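PDB 3EFZ: 14-3-3 protein from Cryptosporidium parvum, which probably binds phosphoserine-containing partner proteins in cell regulation, as other members of the all-helical 14-3-3 family do. Local coordinates for residues L133-E137 and E138-A142; T203-Y207 and D208-N212. All blocks are in the same frame, centred on the assembly; numbering follows the deposited sequence. Where two conformers were deposited one is given.

Contact 1. Residues L133-E137 and E138-A142; sequences LMYSE and EGARA
R141 NE donates to the backbone O of Y135 over 2.7 Å, the shortest bond between the loop 133-137 and the first turn of helix 138-158. This is a helix N-terminus in the 14-3-3 helical bundle, where a side chain of the first turn reaches back to the loop that leads in from helix 100-131. The bond is nearly collinear with the carbonyl (C=O...N 166°), although the oxygen stands 18° out of the guanidinium plane. R141 is extended from CG to NE (chi2 -173°), a shape that carries NH2 on to a weak bond with L133 O at 3.2 Å, while CD1 of L133 lies over one guanidinium face near its rim. One arginine thus reaches two loop carbonyls, the second only weakly. E137 is the N-cap residue; its O receives R141 N in a weak, 3.3 Å first-turn bond. The buried Y135 ring meets A140, and its hydroxyl is hydrogen-bonded to L52 O, tying the loop to helix 32-54. A140 CB lies 3.9 Å from Y135 CD2, oblique to the ring.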
ATOM      1  N   LEU B 133     -16.808  -4.491  19.660  1.00 36.71           N
ATOM      2  CA  LEU B 133     -17.622  -5.435  20.428  1.00 37.68           C
ATOM      3  C   LEU B 133     -18.145  -6.616  19.607  1.00 38.04           C
ATOM      4  O   LEU B 133     -18.483  -7.665  20.158  1.00 38.81           O
ATOM      5  CB  LEU B 133     -18.769  -4.691  21.121  1.00 37.48           C
ATOM      6  CG  LEU B 133     -18.600  -4.291  22.592  1.00 38.07           C
ATOM      7  CD1 LEU B 133     -17.181  -3.885  22.961  1.00 37.87           C
ATOM      8  CD2 LEU B 133     -19.619  -3.230  23.010  1.00 37.58           C
ATOM      9  N   MET B 134     -18.203  -6.445  18.294  1.00 38.51           N
ATOM     10  CA  MET B 134     -18.676  -7.496  17.395  1.00 38.90           C
ATOM     11  C   MET B 134     -17.591  -8.557  17.150  1.00 39.04           C
ATOM     12  O   MET B 134     -17.815  -9.515  16.417  1.00 38.82           O
ATOM     13  CB  MET B 134     -19.196  -6.898  16.080  1.00 38.53           C
ATOM     14  N   TYR B 135     -16.421  -8.370  17.765  1.00 38.67           N
ATOM     15  CA  TYR B 135     -15.420  -9.427  17.869  1.00 38.75           C
ATOM     16  C   TYR B 135     -15.578 -10.125  19.223  1.00 38.92           C
ATOM     17  O   TYR B 135     -15.176  -9.579  20.241  1.00 38.44           O
ATOM     18  CB  TYR B 135     -14.006  -8.850  17.764  1.00 38.63           C
ATOM     19  CG  TYR B 135     -13.689  -8.236  16.426  1.00 38.52           C
ATOM     20  CD1 TYR B 135     -13.791  -6.850  16.223  1.00 39.14           C
ATOM     21  CD2 TYR B 135     -13.275  -9.028  15.367  1.00 37.47           C
ATOM     22  CE1 TYR B 135     -13.500  -6.281  14.985  1.00 37.69           C
ATOM     23  CE2 TYR B 135     -12.976  -8.474  14.125  1.00 38.22           C
ATOM     24  CZ  TYR B 135     -13.082  -7.103  13.945  1.00 38.80           C
ATOM     25  OH  TYR B 135     -12.790  -6.563  12.721  1.00 38.97           O
ATOM     26  N   SER B 136     -16.178 -11.313  19.250  1.00 39.79           N
ATOM     27  CA  SER B 136     -16.368 -12.006  20.540  1.00 40.59           C
ATOM     28  C   SER B 136     -15.072 -12.672  21.004  1.00 40.84           C
ATOM     29  O   SER B 136     -14.888 -12.942  22.191  1.00 41.19           O
ATOM     30  CB  SER B 136     -17.547 -12.989  20.508  1.00 40.88           C
ATOM     31  OG  SER B 136     -17.393 -13.992  19.518  1.00 41.88           O
ATOM     32  N   GLU B 137     -14.171 -12.902  20.055  1.00 40.62           N
ATOM     33  CA  GLU B 137     -12.896 -13.533  20.345  0.50 40.97           C
ATOM     34  C   GLU B 137     -11.979 -12.539  21.050  1.00 40.93           C
ATOM     35  O   GLU B 137     -11.770 -11.422  20.580  1.00 41.07           O
ATOM     36  CB  GLU B 137     -12.255 -14.113  19.069  0.50 41.08           C
ATOM     37  CG  GLU B 137     -12.700 -13.457  17.752  0.50 41.55           C
ATOM     38  CD  GLU B 137     -14.061 -13.950  17.254  0.50 42.49           C
ATOM     39  OE1 GLU B 137     -15.050 -13.184  17.355  0.50 40.39           O
ATOM     40  OE2 GLU B 137     -14.135 -15.100  16.752  0.50 43.88           O
ATOM     41  N   GLU B 138     -11.448 -12.949  22.197  1.00 40.76           N
ATOM     42  CA  GLU B 138     -10.645 -12.038  23.038  1.00 40.68           C
ATOM     43  C   GLU B 138      -9.309 -11.615  22.397  1.00 39.98           C
ATOM     44  O   GLU B 138      -8.854 -10.461  22.565  1.00 39.61           O
ATOM     45  CB  GLU B 138     -10.429 -12.631  24.444  1.00 40.86           C
ATOM     46  CG  GLU B 138     -11.727 -12.973  25.214  1.00 42.14           C
ATOM     47  CD  GLU B 138     -12.467 -11.756  25.831  1.00 44.28           C
ATOM     48  OE1 GLU B 138     -13.415 -11.998  26.625  1.00 44.64           O
ATOM     49  OE2 GLU B 138     -12.118 -10.577  25.540  1.00 44.19           O
ATOM     50  N   GLY B 139      -8.694 -12.559  21.682  1.00 38.94           N
ATOM     51  CA  GLY B 139      -7.509 -12.291  20.872  1.00 38.22           C
ATOM     52  C   GLY B 139      -7.728 -11.215  19.821  1.00 37.28           C
ATOM     53  O   GLY B 139      -6.895 -10.335  19.672  1.00 37.52           O
ATOM     54  N   ALA B 140      -8.848 -11.285  19.098  1.00 36.79           N
ATOM     55  CA  ALA B 140      -9.187 -10.295  18.061  1.00 36.47           C
ATOM     56  C   ALA B 140      -9.405  -8.876  18.587  1.00 36.42           C
ATOM     57  O   ALA B 140      -9.104  -7.896  17.890  1.00 37.02           O
ATOM     58  CB  ALA B 140     -10.402 -10.750  17.267  1.00 35.83           C
ATOM     59  N   ARG B 141      -9.966  -8.761  19.794  1.00 36.36           N
ATOM     60  CA  ARG B 141     -10.157  -7.446  20.425  1.00 35.49           C
ATOM     61  C   ARG B 141      -8.823  -6.840  20.794  1.00 35.30           C
ATOM     62  O   ARG B 141      -8.607  -5.658  20.575  1.00 35.62           O
ATOM     63  CB  ARG B 141     -11.058  -7.532  21.657  1.00 34.62           C
ATOM     64  CG  ARG B 141     -12.515  -7.684  21.325  1.00 33.75           C
ATOM     65  CD  ARG B 141     -13.359  -7.586  22.592  1.00 32.27           C
ATOM     66  NE  ARG B 141     -14.747  -7.943  22.353  1.00 31.02           N
ATOM     67  CZ  ARG B 141     -15.716  -7.873  23.265  1.00 30.99           C
ATOM     68  NH1 ARG B 141     -15.459  -7.425  24.504  1.00 32.36           N
ATOM     69  NH2 ARG B 141     -16.939  -8.237  22.933  1.00 28.59           N
ATOM     70  N   ALA B 142      -7.929  -7.649  21.360  1.00 35.46           N
ATOM     71  CA  ALA B 142      -6.583  -7.191  21.693  1.00 35.63           C
ATOM     72  C   ALA B 142      -5.848  -6.788  20.409  1.00 35.67           C
ATOM     73  O   ALA B 142      -5.150  -5.785  20.388  1.00 35.38           O
ATOM     74  CB  ALA B 142      -5.809  -8.279  22.473  1.00 35.78           C
TER

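Contact 2. Residues T203-Y207 and D208-N212; sequences TILKY and DLLGN
The carbonyls of I204, L205 and K206, at the C-terminal end of helix 193-207, each receive a backbone N-H from the residues that follow. I204 O takes D208 N at 2.9 Å in an almost straight bond (N-H...O 170°), the final i to i+4 link, with the donor tilted from the carbonyl plane. After D208 the spacing widens: L205 O accepts L210 N, five residues on, and K206 O accepts N212 N, six residues on, each at 2.9 Å. L209 N also approaches L205 O, but at a poor angle, so L210 satisfies that carbonyl instead. D208 O is used as well, by G211 N, which closes a type I beta turn; G211, the last residue of that turn, has positive phi (61°), a backbone shape that glycine adopts readily. N212 then N-caps helix 213-228, its OD1 accepting G215 N.

Leucine side chains pack beside these bonds. With its CG swung opposite the backbone N (chi1 -176°), L205 meets both leucines of the turn: CD1 touches L209 CB at about a right angle between the side chains, and CG lies 3.9 Å from L210 CD1. L210 CD1 also lies 4.0 Å from K206 CG. The amine of K206 makes cation-pi contacts with Y202 and F219, and L205 packs against A171, V172 and Y175 of helix 161-185. I204 and L209 touch R153, a predicted phosphoserine-contacting residue, so this short turn linking two consecutive helices of the 14-3-3 bundle borders the probable phosphopeptide groove.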
ATOM      1  N   THR B 203       7.846  -1.708  22.773  1.00 38.20           N
ATOM      2  CA  THR B 203       9.296  -1.524  22.858  1.00 38.25           C
ATOM      3  C   THR B 203       9.774  -0.441  21.886  1.00 37.79           C
ATOM      4  O   THR B 203      10.588   0.392  22.269  1.00 37.97           O
ATOM      5  CB  THR B 203      10.069  -2.842  22.605  1.00 38.30           C
ATOM      6  OG1 THR B 203       9.753  -3.787  23.637  1.00 39.43           O
ATOM      7  CG2 THR B 203      11.567  -2.608  22.593  1.00 39.24           C
ATOM      8  N   ILE B 204       9.243  -0.440  20.660  1.00 37.03           N
ATOM      9  CA  ILE B 204       9.557   0.593  19.660  1.00 36.98           C
ATOM     10  C   ILE B 204       9.133   2.001  20.125  1.00 36.60           C
ATOM     11  O   ILE B 204       9.907   2.978  19.978  1.00 36.08           O
ATOM     12  CB  ILE B 204       8.956   0.252  18.271  1.00 37.65           C
ATOM     13  CG1 ILE B 204       9.596  -1.018  17.699  1.00 37.03           C
ATOM     14  CG2 ILE B 204       9.130   1.420  17.297  1.00 38.28           C
ATOM     15  CD1 ILE B 204       8.845  -1.600  16.496  1.00 37.64           C
ATOM     16  N   LEU B 205       7.935   2.093  20.712  1.00 35.54           N
ATOM     17  CA  LEU B 205       7.434   3.348  21.273  1.00 35.32           C
ATOM     18  C   LEU B 205       8.349   3.875  22.368  1.00 35.48           C
ATOM     19  O   LEU B 205       8.655   5.075  22.388  1.00 35.47           O
ATOM     20  CB  LEU B 205       6.015   3.179  21.832  1.00 35.54           C
ATOM     21  CG  LEU B 205       5.269   4.399  22.389  1.00 35.72           C
ATOM     22  CD1 LEU B 205       4.828   5.357  21.260  1.00 34.67           C
ATOM     23  CD2 LEU B 205       4.055   3.930  23.202  1.00 35.26           C
ATOM     24  N   LYS B 206       8.778   2.977  23.258  1.00 34.58           N
ATOM     25  CA  LYS B 206       9.680   3.309  24.358  1.00 35.05           C
ATOM     26  C   LYS B 206      11.047   3.765  23.864  1.00 35.24           C
ATOM     27  O   LYS B 206      11.591   4.764  24.353  1.00 35.77           O
ATOM     28  CB  LYS B 206       9.877   2.106  25.296  1.00 34.87           C
ATOM     29  CG  LYS B 206       8.664   1.707  26.126  1.00 35.07           C
ATOM     30  CD  LYS B 206       8.938   0.374  26.816  1.00 35.22           C
ATOM     31  CE  LYS B 206       7.699  -0.150  27.522  1.00 36.64           C
ATOM     32  NZ  LYS B 206       7.463   0.454  28.856  1.00 36.78           N
ATOM     33  N   TYR B 207      11.601   3.013  22.917  1.00 35.08           N
ATOM     34  CA  TYR B 207      12.905   3.308  22.360  1.00 35.48           C
ATOM     35  C   TYR B 207      12.898   4.656  21.650  1.00 35.42           C
ATOM     36  O   TYR B 207      13.656   5.545  22.013  1.00 35.23           O
ATOM     37  CB  TYR B 207      13.366   2.181  21.418  1.00 35.56           C
ATOM     38  CG  TYR B 207      14.787   2.329  20.888  1.00 35.97           C
ATOM     39  CD1 TYR B 207      15.834   1.567  21.414  1.00 35.63           C
ATOM     40  CD2 TYR B 207      15.078   3.226  19.851  1.00 35.31           C
ATOM     41  CE1 TYR B 207      17.138   1.697  20.916  1.00 36.79           C
ATOM     42  CE2 TYR B 207      16.367   3.369  19.358  1.00 36.78           C
ATOM     43  CZ  TYR B 207      17.395   2.603  19.890  1.00 36.85           C
ATOM     44  OH  TYR B 207      18.670   2.755  19.392  1.00 37.35           O
ATOM     45  N   ASP B 208      12.034   4.808  20.653  1.00 35.71           N
ATOM     46  CA  ASP B 208      12.066   6.001  19.817  1.00 36.71           C
ATOM     47  C   ASP B 208      11.319   7.168  20.480  1.00 36.74           C
ATOM     48  O   ASP B 208      11.954   8.011  21.147  1.00 37.09           O
ATOM     49  CB  ASP B 208      11.550   5.691  18.403  1.00 36.85           C
ATOM     50  CG  ASP B 208      11.873   6.790  17.407  1.00 39.72           C
ATOM     51  OD1 ASP B 208      12.420   7.840  17.824  1.00 41.42           O
ATOM     52  OD2 ASP B 208      11.574   6.606  16.197  1.00 43.10           O
ATOM     53  N   LEU B 209       9.989   7.177  20.344  1.00 35.95           N
ATOM     54  CA  LEU B 209       9.135   8.280  20.790  1.00 35.81           C
ATOM     55  C   LEU B 209       9.275   8.701  22.259  1.00 35.97           C
ATOM     56  O   LEU B 209       9.228   9.889  22.567  1.00 35.63           O
ATOM     57  CB  LEU B 209       7.659   7.992  20.482  1.00 35.58           C
ATOM     58  CG  LEU B 209       7.074   8.208  19.079  1.00 34.80           C
ATOM     59  CD1 LEU B 209       7.553   9.522  18.462  1.00 32.88           C
ATOM     60  CD2 LEU B 209       7.341   7.022  18.159  1.00 35.50           C
ATOM     61  N   LEU B 210       9.419   7.727  23.153  1.00 36.31           N
ATOM     62  CA  LEU B 210       9.533   8.005  24.585  1.00 36.67           C
ATOM     63  C   LEU B 210      10.962   8.385  24.984  1.00 36.71           C
ATOM     64  O   LEU B 210      11.199   8.852  26.103  1.00 36.55           O
ATOM     65  CB  LEU B 210       9.004   6.820  25.421  1.00 37.04           C
ATOM     66  CG  LEU B 210       7.469   6.729  25.517  1.00 36.86           C
ATOM     67  CD1 LEU B 210       6.970   5.309  25.771  1.00 36.93           C
ATOM     68  CD2 LEU B 210       6.952   7.679  26.591  1.00 38.88           C
ATOM     69  N   GLY B 211      11.899   8.198  24.052  1.00 36.89           N
ATOM     70  CA  GLY B 211      13.307   8.551  24.252  1.00 36.89           C
ATOM     71  C   GLY B 211      13.957   7.805  25.401  1.00 37.12           C
ATOM     72  O   GLY B 211      14.787   8.371  26.118  1.00 37.09           O
ATOM     73  N   ASN B 212      13.584   6.533  25.571  1.00 36.74           N
ATOM     74  CA  ASN B 212      14.076   5.717  26.686  1.00 36.51           C
ATOM     75  C   ASN B 212      14.614   4.362  26.190  1.00 36.03           C
ATOM     76  O   ASN B 212      13.995   3.325  26.427  1.00 35.78           O
ATOM     77  CB  ASN B 212      12.954   5.541  27.728  1.00 36.41           C
ATOM     78  CG  ASN B 212      13.385   4.754  28.963  1.00 37.51           C
ATOM     79  OD1 ASN B 212      14.581   4.545  29.226  1.00 37.87           O
ATOM     80  ND2 ASN B 212      12.400   4.318  29.740  1.00 37.41           N
TER

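How the contacts relate
Both contacts are local joins between a helix and a loop, at opposite ends of their helices: contact 1 starts helix 138-158, whereas contact 2 finishes helix 193-207 and leads into helix 213-228. Their centres are 27 Å apart and they do not touch, yet each borders helix 161-185. Contact 1 is partly buried, away from the predicted phosphoserine-contacting residues and held chiefly by an arginine side chain reaching loop carbonyls. Contact 2 is mostly at the surface, its polar bonds run backbone to backbone, and leucines supply the apolar cover. R153, on the helix that contact 1 begins, touches I204 and L209 of contact 2.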